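Phosphotriesterase family protein (Listeria monocytogenes serotype 4b str. H7858, PDB 3PNZ) probably hydrolyses phosphorylated sugar lactones at a two-zinc centre carried by a TIM barrel of the amidohydrolase fold. Local coordinates at residues Gly262-Ile267 against Val314-Val319; Gly232-Phe237 against Gln266-Gly271; Cys27-Trp32 against Asp39-Asp44; Glu46-Asp51 against Lys280-Gly285. All blocks are in the same frame, centred on the assembly; numbering follows the deposited sequence.

Interaction 1 (Gly262-Ile267 against Val314-Val319)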
loop_
_atom_site.group_PDB
_atom_site.type_symbol
_atom_site.label_atom_id
_atom_site.label_comp_id
_atom_site.label_asym_id
_atom_site.label_seq_id
_atom_site.Cartn_x
_atom_site.Cartn_y
_atom_site.Cartn_z
ATOM N N GLY A 262 5.186 -9.278 -21.362
ATOM C CA GLY A 262 6.559 -9.085 -20.918
ATOM C C GLY A 262 6.743 -8.266 -19.650
ATOM O O GLY A 262 7.847 -7.805 -19.359
ATOM N N PHE A 263 5.668 -8.080 -18.890
ATOM C CA PHE A 263 5.716 -7.209 -17.723
ATOM C C PHE A 263 5.681 -7.949 -16.388
ATOM O O PHE A 263 5.329 -7.366 -15.364
ATOM C CB PHE A 263 4.564 -6.189 -17.792
ATOM C CG PHE A 263 4.606 -5.318 -19.013
ATOM C CD1 PHE A 263 5.581 -4.341 -19.149
ATOM C CD2 PHE A 263 3.672 -5.470 -20.030
ATOM C CE1 PHE A 263 5.629 -3.526 -20.282
ATOM C CE2 PHE A 263 3.714 -4.659 -21.158
ATOM C CZ PHE A 263 4.689 -3.689 -21.285
ATOM N N GLU A 264 6.066 -9.222 -16.377
ATOM C CA GLU A 264 5.951 -10.004 -15.148
ATOM C C GLU A 264 6.738 -9.416 -13.974
ATOM O O GLU A 264 6.383 -9.636 -12.819
ATOM C CB GLU A 264 6.354 -11.462 -15.382
ATOM C CG GLU A 264 7.842 -11.670 -15.637
ATOM C CD GLU A 264 8.116 -13.034 -16.241
ATOM O OE1 GLU A 264 7.435 -13.392 -17.227
ATOM O OE2 GLU A 264 8.999 -13.753 -15.726
ATOM N N ASP A 265 7.802 -8.672 -14.263
ATOM C CA ASP A 265 8.662 -8.144 -13.209
ATOM C C ASP A 265 8.052 -6.925 -12.513
ATOM O O ASP A 265 8.633 -6.372 -11.576
ATOM C CB ASP A 265 10.022 -7.754 -13.789
ATOM C CG ASP A 265 10.833 -8.950 -14.256
ATOM O OD1 ASP A 265 10.562 -10.081 -13.806
ATOM O OD2 ASP A 265 11.760 -8.743 -15.072
ATOM N N GLN A 266 6.884 -6.487 -12.983
ATOM C CA GLN A 266 6.267 -5.281 -12.436
ATOM C C GLN A 266 5.019 -5.563 -11.606
ATOM O O GLN A 266 4.420 -4.637 -11.051
ATOM C CB GLN A 266 5.940 -4.289 -13.557
ATOM C CG GLN A 266 7.184 -3.612 -14.119
ATOM C CD GLN A 266 6.956 -3.005 -15.491
ATOM O OE1 GLN A 266 7.571 -3.426 -16.473
ATOM N NE2 GLN A 266 6.075 -2.010 -15.567
ATOM N N ILE A 267 4.639 -6.834 -11.516
ATOM C CA ILE A 267 3.401 -7.220 -10.821
ATOM C C ILE A 267 3.589 -7.434 -9.313
ATOM O O ILE A 267 4.493 -8.154 -8.873
ATOM C CB ILE A 267 2.773 -8.460 -11.477
ATOM C CG1 ILE A 267 2.391 -8.123 -12.922
ATOM C CG2 ILE A 267 1.556 -8.946 -10.664
ATOM C CD1 ILE A 267 2.071 -9.313 -13.768
ATOM N N VAL A 314 4.973 -16.784 -9.106
ATOM C CA VAL A 314 4.700 -16.548 -7.694
ATOM C C VAL A 314 5.943 -16.020 -6.982
ATOM O O VAL A 314 5.862 -15.112 -6.153
ATOM C CB VAL A 314 4.158 -17.807 -6.991
ATOM C CG1 VAL A 314 4.263 -17.659 -5.473
ATOM C CG2 VAL A 314 2.708 -18.063 -7.430
ATOM N N LYS A 315 7.104 -16.574 -7.318
ATOM C CA LYS A 315 8.341 -16.080 -6.731
ATOM C C LYS A 315 8.577 -14.610 -7.097
ATOM O O LYS A 315 9.007 -13.823 -6.257
ATOM C CB LYS A 315 9.530 -16.938 -7.160
ATOM C CG LYS A 315 10.819 -16.587 -6.438
ATOM C CD LYS A 315 12.022 -17.211 -7.124
ATOM C CE LYS A 315 13.308 -16.505 -6.702
ATOM N NZ LYS A 315 13.420 -16.431 -5.218
ATOM N N LYS A 316 8.286 -14.242 -8.342
ATOM C CA LYS A 316 8.398 -12.845 -8.741
ATOM C C LYS A 316 7.390 -11.955 -8.019
ATOM O O LYS A 316 7.775 -10.934 -7.453
ATOM C CB LYS A 316 8.286 -12.686 -10.260
ATOM C CG LYS A 316 9.455 -13.336 -10.985
ATOM C CD LYS A 316 9.527 -12.961 -12.436
ATOM C CE LYS A 316 10.934 -13.249 -12.977
ATOM N NZ LYS A 316 11.066 -12.778 -14.368
ATOM N N PHE A 317 6.110 -12.341 -8.010
ATOM C CA PHE A 317 5.091 -11.457 -7.444
ATOM C C PHE A 317 5.304 -11.183 -5.952
ATOM O O PHE A 317 5.042 -10.074 -5.482
ATOM C CB PHE A 317 3.664 -12.001 -7.652
ATOM C CG PHE A 317 3.308 -12.267 -9.089
ATOM C CD1 PHE A 317 4.063 -11.730 -10.123
ATOM C CD2 PHE A 317 2.219 -13.064 -9.403
ATOM C CE1 PHE A 317 3.737 -11.984 -11.442
ATOM C CE2 PHE A 317 1.881 -13.315 -10.726
ATOM C CZ PHE A 317 2.640 -12.781 -11.741
ATOM N N PHE A 318 5.753 -12.191 -5.206
ATOM C CA PHE A 318 5.830 -12.059 -3.751
ATOM C C PHE A 318 7.239 -11.924 -3.198
ATOM O O PHE A 318 7.402 -11.598 -2.023
ATOM C CB PHE A 318 5.132 -13.234 -3.058
ATOM C CG PHE A 318 3.667 -13.333 -3.372
ATOM C CD1 PHE A 318 2.748 -12.550 -2.686
ATOM C CD2 PHE A 318 3.214 -14.193 -4.356
ATOM C CE1 PHE A 318 1.391 -12.632 -2.967
ATOM C CE2 PHE A 318 1.860 -14.274 -4.645
ATOM C CZ PHE A 318 0.954 -13.489 -3.950
ATOM N N VAL A 319 8.250 -12.190 -4.020
ATOM C CA VAL A 319 9.630 -12.076 -3.541
ATOM C C VAL A 319 10.468 -11.119 -4.384
ATOM O O VAL A 319 10.869 -10.068 -3.901
ATOM C CB VAL A 319 10.345 -13.442 -3.460
ATOM C CG1 VAL A 319 11.769 -13.249 -2.925
ATOM C CG2 VAL A 319 9.565 -14.408 -2.584
#
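Ile267 and Phe317 bring their backbones to 5.7 Å between CA atoms, and Asp265 and Lys316 to 6.5 Å, where the loop entering strand 267-269 passes helix 310-325 of this TIM barrel. At the partly exposed end a salt-bridge network joins one lysine to two acids that are neighbours in the loop. The chain of Lys316 is stretched out beyond CG, which delivers NZ to both carboxylates, 2.7 Å from OE2 of Glu264 and 2.8 Å from OD1 of Asp265. The two oxygens receive it differently: Asp265 uses the syn lone pair of OD1, whereas OE2 of Glu264 is met on its anti side, 21° out of the carboxylate plane. Lysine suits this place, because its methylenes span the gap and its ammonium group can donate to both carboxylates at once, probably offsetting part of the repulsion between them.

Further in, the contact becomes apolar. Ile267 and Phe317 lie side by side and point the same way. CG2 of the branched Ile267 sits over one face of the Phe317 ring, 3.9 Å from the centroid, in a CH-pi contact displaced toward the rim. Ile255 of helix 248-260 touches both side chains, and ND2 of Asn321 bonds the carbonyl oxygens of Glu264 and Ile267. At the edge of the phenyl ring, in its plane, O of Glu264 stands 3.8 Å from CE1 of Phe317.

Interaction 2 (Gly232-Phe237 against Gln266-Gly271); sequences GAFMSF and QILVSG
Met235 pairs with Ile267, Ser236 with Leu268 and Phe237 with Val269 in a parallel ladder, and the tight part of the contact is this buried backbone. Met235 N gives a bond of 2.8 Å to Gln266 O, and Leu268 N returns one of 3.0 Å to Met235 O. Phe237 N then reaches Leu268 O at 2.8 Å, and Ser270 N closes the row on Phe237 O. CB of Phe234 is in contact with CD1 of Leu268 at 3.9 Å, while Phe237 CD2 and Ile267 CG2 fit more loosely, 4.2 Å apart. Phe237 and Ile267, on one face with Met235, pack on helix 248-260; Leu268 lies on the other face with Ser236, and Phe234 packs against helix 310-325.

The partly exposed side lies at the start of both segments. Gly232, with its positive phi, turns the chain out of helix 222-229, and glutamine is long enough to reach back to this turn. Extended beyond CG, Gln266 brings NE2 to 2.8 Å from Ala233 O; the oxygen lies in the amide plane of the glutamine, but the donor stands 36° above the carbonyl plane. The same NE2 also bonds Ala229 O. At the other end, Ser270 OG turns to Glu23 and the backbone N of His22, a zinc ligand. Strand, helix 248-260 and strand make the right-handed beta-alpha-beta crossover from which TIM barrels are built.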
loop_
_atom_site.group_PDB
_atom_site.type_symbol
_atom_site.label_atom_id
_atom_site.label_comp_id
_atom_site.label_asym_id
_atom_site.label_seq_id
_atom_site.Cartn_x
_atom_site.Cartn_y
_atom_site.Cartn_z
ATOM N N GLY A 232 7.087 1.517 -16.787
ATOM C CA GLY A 232 7.979 0.875 -15.843
ATOM C C GLY A 232 7.446 0.808 -14.424
ATOM O O GLY A 232 8.029 0.141 -13.574
ATOM N N ALA A 233 6.325 1.485 -14.167
ATOM C CA ALA A 233 5.690 1.436 -12.853
ATOM C C ALA A 233 5.324 0.022 -12.415
ATOM O O ALA A 233 4.961 -0.836 -13.226
ATOM C CB ALA A 233 4.439 2.318 -12.827
ATOM N N PHE A 234 5.403 -0.197 -11.113
ATOM C CA PHE A 234 4.887 -1.416 -10.528
ATOM C C PHE A 234 3.369 -1.315 -10.481
ATOM O O PHE A 234 2.817 -0.226 -10.312
ATOM C CB PHE A 234 5.463 -1.641 -9.132
ATOM C CG PHE A 234 6.912 -2.071 -9.144
ATOM C CD1 PHE A 234 7.247 -3.415 -9.158
ATOM C CD2 PHE A 234 7.927 -1.126 -9.163
ATOM C CE1 PHE A 234 8.588 -3.814 -9.168
ATOM C CE2 PHE A 234 9.263 -1.509 -9.179
ATOM C CZ PHE A 234 9.588 -2.854 -9.180
ATOM N N MET A 235 2.710 -2.455 -10.632
ATOM C CA MET A 235 1.248 -2.490 -10.694
ATOM C C MET A 235 0.744 -3.456 -9.656
ATOM O O MET A 235 1.054 -4.651 -9.696
ATOM C CB MET A 235 0.791 -2.882 -12.091
ATOM C CG MET A 235 1.245 -1.850 -13.119
ATOM S SD MET A 235 0.861 -2.335 -14.787
ATOM C CE MET A 235 -0.940 -2.172 -14.734
ATOM N N SER A 236 -0.013 -2.923 -8.704
ATOM C CA SER A 236 -0.452 -3.686 -7.556
ATOM C C SER A 236 -1.850 -4.256 -7.790
ATOM O O SER A 236 -2.820 -3.510 -7.972
ATOM C CB SER A 236 -0.428 -2.813 -6.297
ATOM O OG SER A 236 -0.823 -3.561 -5.158
ATOM N N PHE A 237 -1.935 -5.581 -7.807
ATOM C CA PHE A 237 -3.218 -6.278 -7.827
ATOM C C PHE A 237 -3.524 -6.647 -6.384
ATOM O O PHE A 237 -3.059 -7.671 -5.877
ATOM C CB PHE A 237 -3.148 -7.509 -8.740
ATOM C CG PHE A 237 -3.089 -7.166 -10.199
ATOM C CD1 PHE A 237 -4.189 -7.369 -11.027
ATOM C CD2 PHE A 237 -1.940 -6.607 -10.744
ATOM C CE1 PHE A 237 -4.139 -7.030 -12.369
ATOM C CE2 PHE A 237 -1.878 -6.258 -12.091
ATOM C CZ PHE A 237 -2.980 -6.471 -12.908
ATOM N N GLN A 266 6.884 -6.487 -12.983
ATOM C CA GLN A 266 6.267 -5.281 -12.436
ATOM C C GLN A 266 5.019 -5.563 -11.606
ATOM O O GLN A 266 4.420 -4.637 -11.051
ATOM C CB GLN A 266 5.940 -4.289 -13.557
ATOM C CG GLN A 266 7.184 -3.612 -14.119
ATOM C CD GLN A 266 6.956 -3.005 -15.491
ATOM O OE1 GLN A 266 7.571 -3.426 -16.473
ATOM N NE2 GLN A 266 6.075 -2.010 -15.567
ATOM N N ILE A 267 4.639 -6.834 -11.516
ATOM C CA ILE A 267 3.401 -7.220 -10.821
ATOM C C ILE A 267 3.589 -7.434 -9.313
ATOM O O ILE A 267 4.493 -8.154 -8.873
ATOM C CB ILE A 267 2.773 -8.460 -11.477
ATOM C CG1 ILE A 267 2.391 -8.123 -12.922
ATOM C CG2 ILE A 267 1.556 -8.946 -10.664
ATOM C CD1 ILE A 267 2.071 -9.313 -13.768
ATOM N N LEU A 268 2.741 -6.782 -8.520
ATOM C CA LEU A 268 2.707 -6.989 -7.073
ATOM C C LEU A 268 1.321 -7.481 -6.701
ATOM O O LEU A 268 0.357 -7.201 -7.414
ATOM C CB LEU A 268 2.983 -5.684 -6.332
ATOM C CG LEU A 268 4.310 -4.981 -6.614
ATOM C CD1 LEU A 268 4.333 -3.615 -5.931
ATOM C CD2 LEU A 268 5.464 -5.868 -6.157
ATOM N N VAL A 269 1.220 -8.200 -5.585
ATOM C CA VAL A 269 -0.041 -8.824 -5.178
ATOM C C VAL A 269 -0.294 -8.653 -3.684
ATOM O O VAL A 269 0.619 -8.761 -2.862
ATOM C CB VAL A 269 -0.066 -10.342 -5.525
ATOM C CG1 VAL A 269 -1.361 -10.992 -5.029
ATOM C CG2 VAL A 269 0.105 -10.554 -7.031
ATOM N N SER A 270 -1.541 -8.359 -3.330
ATOM C CA SER A 270 -1.926 -8.264 -1.928
ATOM C C SER A 270 -3.449 -8.342 -1.811
ATOM O O SER A 270 -4.137 -8.548 -2.812
ATOM C CB SER A 270 -1.395 -6.968 -1.314
ATOM O OG SER A 270 -0.864 -7.208 -0.016
ATOM N N GLY A 271 -3.966 -8.178 -0.597
ATOM C CA GLY A 271 -5.390 -8.326 -0.345
ATOM C C GLY A 271 -6.072 -7.074 0.163
ATOM O O GLY A 271 -7.300 -7.046 0.314
#

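Interaction 3 (Cys27-Trp32 against Asp39-Asp44)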
loop_
_atom_site.group_PDB
_atom_site.type_symbol
_atom_site.label_atom_id
_atom_site.label_comp_id
_atom_site.label_asym_id
_atom_site.label_seq_id
_atom_site.Cartn_x
_atom_site.Cartn_y
_atom_site.Cartn_z
ATOM N N CYS A 27 -5.901 -0.019 12.462
ATOM C CA CYS A 27 -6.198 1.342 12.046
ATOM C C CYS A 27 -7.620 1.734 12.399
ATOM O O CYS A 27 -8.529 0.902 12.381
ATOM C CB CYS A 27 -5.947 1.521 10.543
ATOM S SG CYS A 27 -6.777 0.302 9.492
ATOM N N VAL A 28 -7.803 3.010 12.715
ATOM C CA VAL A 28 -9.108 3.540 13.094
ATOM C C VAL A 28 -9.344 4.855 12.347
ATOM O O VAL A 28 -9.253 5.937 12.925
ATOM C CB VAL A 28 -9.193 3.760 14.620
ATOM C CG1 VAL A 28 -10.629 4.116 15.041
ATOM C CG2 VAL A 28 -8.709 2.528 15.356
ATOM N N PRO A 29 -9.628 4.763 11.038
ATOM C CA PRO A 29 -9.806 5.924 10.158
ATOM C C PRO A 29 -10.830 6.904 10.728
ATOM O O PRO A 29 -11.959 6.497 10.990
ATOM C CB PRO A 29 -10.362 5.312 8.866
ATOM C CG PRO A 29 -10.011 3.880 8.909
ATOM C CD PRO A 29 -9.801 3.478 10.339
ATOM N N ALA A 30 -10.447 8.161 10.919
ATOM C CA ALA A 30 -11.345 9.137 11.531
ATOM C C ALA A 30 -12.645 9.258 10.749
ATOM O O ALA A 30 -13.733 9.218 11.318
ATOM C CB ALA A 30 -10.668 10.492 11.632
ATOM N N TYR A 31 -12.518 9.411 9.437
ATOM C CA TYR A 31 -13.679 9.581 8.574
ATOM C C TYR A 31 -14.721 8.481 8.798
ATOM O O TYR A 31 -15.921 8.758 8.869
ATOM C CB TYR A 31 -13.242 9.631 7.110
ATOM C CG TYR A 31 -14.393 9.726 6.148
ATOM C CD1 TYR A 31 -14.853 10.958 5.706
ATOM C CD2 TYR A 31 -15.039 8.582 5.698
ATOM C CE1 TYR A 31 -15.915 11.048 4.827
ATOM C CE2 TYR A 31 -16.098 8.664 4.825
ATOM C CZ TYR A 31 -16.534 9.897 4.393
ATOM O OH TYR A 31 -17.591 9.978 3.515
ATOM N N TRP A 32 -14.263 7.239 8.924
ATOM C CA TRP A 32 -15.179 6.114 9.103
ATOM C C TRP A 32 -15.673 5.979 10.545
ATOM O O TRP A 32 -16.848 5.686 10.781
ATOM C CB TRP A 32 -14.537 4.812 8.616
ATOM C CG TRP A 32 -14.357 4.781 7.127
ATOM C CD1 TRP A 32 -13.187 4.602 6.438
ATOM C CD2 TRP A 32 -15.382 4.938 6.141
ATOM N NE1 TRP A 32 -13.427 4.640 5.083
ATOM C CE2 TRP A 32 -14.766 4.843 4.875
ATOM C CE3 TRP A 32 -16.765 5.148 6.205
ATOM C CZ2 TRP A 32 -15.483 4.948 3.687
ATOM C CZ3 TRP A 32 -17.477 5.256 5.019
ATOM C CH2 TRP A 32 -16.834 5.158 3.779
ATOM N N ASP A 39 -17.051 -1.690 10.618
ATOM C CA ASP A 39 -16.350 -2.749 9.895
ATOM C C ASP A 39 -15.013 -2.262 9.324
ATOM O O ASP A 39 -14.125 -3.067 9.049
ATOM C CB ASP A 39 -17.228 -3.316 8.772
ATOM C CG ASP A 39 -16.696 -4.626 8.215
ATOM O OD1 ASP A 39 -16.105 -5.422 8.981
ATOM O OD2 ASP A 39 -16.892 -4.873 7.003
ATOM N N LEU A 40 -14.870 -0.952 9.160
ATOM C CA LEU A 40 -13.637 -0.384 8.606
ATOM C C LEU A 40 -12.662 0.053 9.691
ATOM O O LEU A 40 -11.668 0.718 9.410
ATOM C CB LEU A 40 -13.958 0.793 7.690
ATOM C CG LEU A 40 -14.528 0.386 6.325
ATOM C CD1 LEU A 40 -15.224 1.569 5.673
ATOM C CD2 LEU A 40 -13.414 -0.166 5.425
ATOM N N LEU A 41 -12.949 -0.324 10.931
ATOM C CA LEU A 41 -12.025 -0.057 12.024
ATOM C C LEU A 41 -11.344 -1.350 12.462
ATOM O O LEU A 41 -11.983 -2.246 13.018
ATOM C CB LEU A 41 -12.756 0.588 13.203
ATOM C CG LEU A 41 -13.734 1.717 12.880
ATOM C CD1 LEU A 41 -14.366 2.251 14.170
ATOM C CD2 LEU A 41 -13.076 2.837 12.096
ATOM N N LEU A 42 -10.046 -1.463 12.195
ATOM C CA LEU A 42 -9.283 -2.604 12.675
ATOM C C LEU A 42 -8.711 -2.212 14.032
ATOM O O LEU A 42 -7.576 -1.756 14.131
ATOM C CB LEU A 42 -8.165 -2.966 11.696
ATOM C CG LEU A 42 -8.648 -3.458 10.326
ATOM C CD1 LEU A 42 -7.475 -3.739 9.383
ATOM C CD2 LEU A 42 -9.508 -4.700 10.494
ATOM N N ASP A 43 -9.516 -2.384 15.074
ATOM C CA ASP A 43 -9.256 -1.717 16.343
ATOM C C ASP A 43 -8.941 -2.660 17.499
ATOM O O ASP A 43 -9.109 -2.287 18.660
ATOM C CB ASP A 43 -10.450 -0.829 16.700
ATOM C CG ASP A 43 -11.755 -1.606 16.768
ATOM O OD1 ASP A 43 -11.737 -2.844 16.581
ATOM O OD2 ASP A 43 -12.801 -0.975 17.023
ATOM N N ASP A 44 -8.480 -3.867 17.184
ATOM C CA ASP A 44 -8.087 -4.832 18.213
ATOM C C ASP A 44 -6.726 -5.454 17.910
ATOM O O ASP A 44 -6.615 -6.366 17.093
ATOM C CB ASP A 44 -9.143 -5.931 18.363
ATOM C CG ASP A 44 -8.904 -6.819 19.577
ATOM O OD1 ASP A 44 -7.749 -7.243 19.814
ATOM O OD2 ASP A 44 -9.884 -7.094 20.299
#
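Leu40 and Trp32 meet where the chain doubles back between the short helix 30-33 and helix 45-57. From CB outward, Leu40 rises over the indole: CB lies 4.0 Å from CG of Trp32, and with CG of the leucine anti to the carbonyl carbon (chi1 -75°), CD1 settles above the five-membered ring, 3.4 Å from its centroid and only 10° off the normal. This is a close CH-pi contact over the centre of the ring. The opposite face of the indole is covered by CD2 of Tyr31, so the tryptophan is held between a methyl group and an aromatic edge, and its broad flat surface suits it to both.

Next to it, Leu41 turns CD2 toward the ring of Pro29, 3.8 Å from its CD, and toward CG1 of Val28 at 4.0 Å. The beta-branched Val28 serves two partners, since its other methyl, CG2, lies 4.0 Å from CB of Asp43. Proline suits the N-cap position of helix 30-33, where its lack of an N-H costs no helical bond.

The backbones are joined by a single antiparallel bridge. Cys27 and Leu42 form a hydrogen-bonded pair, in which Cys27 N lies 2.9 Å from Leu42 O, and the return bond from Leu42 N to Cys27 O is weak, at an angle of 127°. The connection follows strand 19-23, which carries zinc ligands His22 and His24, as in the beta-alpha loops lining the active-site end of TIM barrels; it includes helix 30-33 and leads into helix 45-57, whose start Asp44 caps, while Leu42 and Asp43 touch Tyr282 of helix 280-283.

Interaction 4 (Glu46-Asp51 against Lys280-Gly285); sequences EKSQLD and KHYGHG
Asp51 faces Lys280 and His281 where helix 45-57 meets the short, weakly bonded helix 280-283, both belonging to the connections that follow strands of the TIM barrel. The carboxylate spans two successive backbone N-H groups, OD1 accepting from Lys280 N at 3.0 Å and OD2 from His281 N at 2.9 Å, each through its syn lone pair. Two such bonds fix the rotation of the carboxylate, a task for which the short, rigid aspartate is well suited. OD2 also lies in the plane of the imidazole of His281, at its edge, with the carboxylate and ring planes 83° apart.

Flat rings then lie on aliphatic carbon. CB of Leu50 sits over one face of the His281 ring, 3.6 Å from its centroid, and CG of Lys280 covers the opposite face. CB of Lys47 is centred 3.8 Å from the centroid of the Tyr282 ring, only 9° off the normal. The phenol crosses to helix 45-57, and its OH donates to OG of Ser48 at 2.7 Å.

A second shell positions these groups. Ser48 OG also bonds Ile25 O, and Tyr282 OH is met by Asp44 N. His281 NE2 bonds Asp54 OD2, so the nearby carboxylates would probably raise the histidine's affinity for a proton. Lys280 sends NZ to Glu289, and Leu288 N adds a further donor to Asp51 OD1. Toward solvent, the extended Lys47 donates from NZ to a water 2.9 Å away, which in turn donates to O of Tyr282 at 2.8 Å.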
loop_
_atom_site.group_PDB
_atom_site.type_symbol
_atom_site.label_atom_id
_atom_site.label_comp_id
_atom_site.label_asym_id
_atom_site.label_seq_id
_atom_site.Cartn_x
_atom_site.Cartn_y
_atom_site.Cartn_z
ATOM N N GLU A 46 -4.764 -7.583 19.382
ATOM C CA GLU A 46 -4.559 -9.021 19.530
ATOM C C GLU A 46 -5.245 -9.814 18.415
ATOM O O GLU A 46 -4.733 -10.851 17.978
ATOM C CB GLU A 46 -4.999 -9.509 20.914
ATOM C CG GLU A 46 -4.202 -8.892 22.078
ATOM C CD GLU A 46 -2.705 -9.194 22.027
ATOM O OE1 GLU A 46 -2.296 -10.192 21.391
ATOM O OE2 GLU A 46 -1.930 -8.428 22.644
ATOM N N LYS A 47 -6.389 -9.322 17.945
ATOM C CA LYS A 47 -7.073 -9.974 16.826
ATOM C C LYS A 47 -6.290 -9.801 15.518
ATOM O O LYS A 47 -6.088 -10.767 14.779
ATOM C CB LYS A 47 -8.519 -9.481 16.684
ATOM C CG LYS A 47 -9.433 -9.957 17.813
ATOM C CD LYS A 47 -10.869 -9.476 17.641
ATOM C CE LYS A 47 -11.743 -9.984 18.780
ATOM N NZ LYS A 47 -13.138 -9.495 18.671
ATOM N N SER A 48 -5.833 -8.580 15.247
ATOM C CA SER A 48 -5.001 -8.349 14.072
ATOM C C SER A 48 -3.776 -9.239 14.131
ATOM O O SER A 48 -3.382 -9.843 13.133
ATOM C CB SER A 48 -4.591 -6.882 13.958
ATOM O OG SER A 48 -5.723 -6.040 13.855
ATOM N N GLN A 49 -3.187 -9.344 15.319
ATOM C CA GLN A 49 -1.982 -10.148 15.487
ATOM C C GLN A 49 -2.192 -11.619 15.127
ATOM O O GLN A 49 -1.310 -12.263 14.558
ATOM C CB GLN A 49 -1.433 -10.009 16.911
ATOM C CG GLN A 49 -0.224 -10.884 17.160
ATOM C CD GLN A 49 0.490 -10.533 18.452
ATOM O OE1 GLN A 49 0.398 -9.402 18.938
ATOM N NE2 GLN A 49 1.207 -11.499 19.011
ATOM N N LEU A 50 -3.360 -12.161 15.449
ATOM C CA LEU A 50 -3.633 -13.554 15.124
ATOM C C LEU A 50 -3.586 -13.803 13.611
ATOM O O LEU A 50 -3.079 -14.835 13.169
ATOM C CB LEU A 50 -4.964 -14.001 15.723
ATOM C CG LEU A 50 -4.956 -14.104 17.251
ATOM C CD1 LEU A 50 -6.370 -14.240 17.810
ATOM C CD2 LEU A 50 -4.087 -15.266 17.691
ATOM N N ASP A 51 -4.097 -12.860 12.817
ATOM C CA ASP A 51 -3.990 -12.985 11.361
ATOM C C ASP A 51 -2.536 -12.869 10.883
ATOM O O ASP A 51 -2.083 -13.643 10.041
ATOM C CB ASP A 51 -4.859 -11.949 10.644
ATOM C CG ASP A 51 -6.304 -12.415 10.465
ATOM O OD1 ASP A 51 -6.709 -12.709 9.311
ATOM O OD2 ASP A 51 -7.031 -12.483 11.479
ATOM N N LYS A 280 -9.659 -13.008 9.432
ATOM C CA LYS A 280 -10.093 -14.289 9.953
ATOM C C LYS A 280 -10.468 -14.152 11.427
ATOM O O LYS A 280 -11.508 -14.651 11.872
ATOM C CB LYS A 280 -8.981 -15.323 9.778
ATOM C CG LYS A 280 -9.352 -16.728 10.223
ATOM C CD LYS A 280 -8.210 -17.701 9.981
ATOM C CE LYS A 280 -8.601 -19.125 10.364
ATOM N NZ LYS A 280 -7.450 -20.067 10.209
ATOM N N HIS A 281 -9.636 -13.447 12.184
ATOM C CA HIS A 281 -9.801 -13.428 13.637
ATOM C C HIS A 281 -10.610 -12.252 14.181
ATOM O O HIS A 281 -10.722 -12.075 15.394
ATOM C CB HIS A 281 -8.438 -13.571 14.324
ATOM C CG HIS A 281 -7.745 -14.848 13.974
ATOM N ND1 HIS A 281 -8.008 -16.036 14.622
ATOM C CD2 HIS A 281 -6.838 -15.137 13.012
ATOM C CE1 HIS A 281 -7.277 -16.998 14.088
ATOM N NE2 HIS A 281 -6.558 -16.478 13.109
ATOM N N TYR A 282 -11.175 -11.448 13.287
ATOM C CA TYR A 282 -12.223 -10.521 13.689
ATOM C C TYR A 282 -13.550 -11.142 13.252
ATOM O O TYR A 282 -14.260 -11.728 14.060
ATOM C CB TYR A 282 -12.073 -9.154 13.023
ATOM C CG TYR A 282 -10.998 -8.195 13.532
ATOM C CD1 TYR A 282 -11.318 -7.174 14.423
ATOM C CD2 TYR A 282 -9.694 -8.244 13.038
ATOM C CE1 TYR A 282 -10.354 -6.254 14.850
ATOM C CE2 TYR A 282 -8.719 -7.320 13.457
ATOM C CZ TYR A 282 -9.065 -6.332 14.363
ATOM O OH TYR A 282 -8.130 -5.407 14.777
ATOM N N GLY A 283 -13.867 -11.030 11.961
ATOM C CA GLY A 283 -15.157 -11.469 11.449
ATOM C C GLY A 283 -15.188 -12.750 10.631
ATOM O O GLY A 283 -16.141 -12.987 9.883
ATOM N N HIS A 284 -14.161 -13.581 10.774
ATOM C CA HIS A 284 -14.116 -14.884 10.109
ATOM C C HIS A 284 -14.092 -14.788 8.589
ATOM O O HIS A 284 -14.638 -15.644 7.891
ATOM C CB HIS A 284 -15.264 -15.779 10.594
ATOM C CG HIS A 284 -15.340 -15.887 12.084
ATOM N ND1 HIS A 284 -16.230 -15.155 12.839
ATOM C CD2 HIS A 284 -14.613 -16.619 12.962
ATOM C CE1 HIS A 284 -16.060 -15.442 14.118
ATOM N NE2 HIS A 284 -15.085 -16.327 14.219
ATOM N N GLY A 285 -13.434 -13.753 8.086
ATOM C CA GLY A 285 -13.241 -13.597 6.659
ATOM C C GLY A 285 -12.015 -14.366 6.202
ATOM O O GLY A 285 -11.448 -15.152 6.964
HETATM O O HOH W 1 -14.226 -11.542 16.857
#

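Overall arrangement
Interactions 1 and 2 form one continuous region, centres about 8 Å apart: they share Gln266 and Ile267, and CZ of Phe318 packs 3.6 Å from CG1 of Val269. Interactions 3 and 4, about 14 Å apart between centres, meet where Asp44 N probably bonds Tyr282 OH, at 2.9 Å. Interactions 1 and 3 have centres about 31 Å apart, whereas interactions 2 and 3 come to about 10 Å between nearest atoms. One zinc is held by His22, His24 and Asp272, the other by His187 and His215, and carboxylated Lys154 is a ligand of both. The side chains of Cys27, Ser270 and Ser48 lie about 8, 9 and 14 Å from a zinc ion.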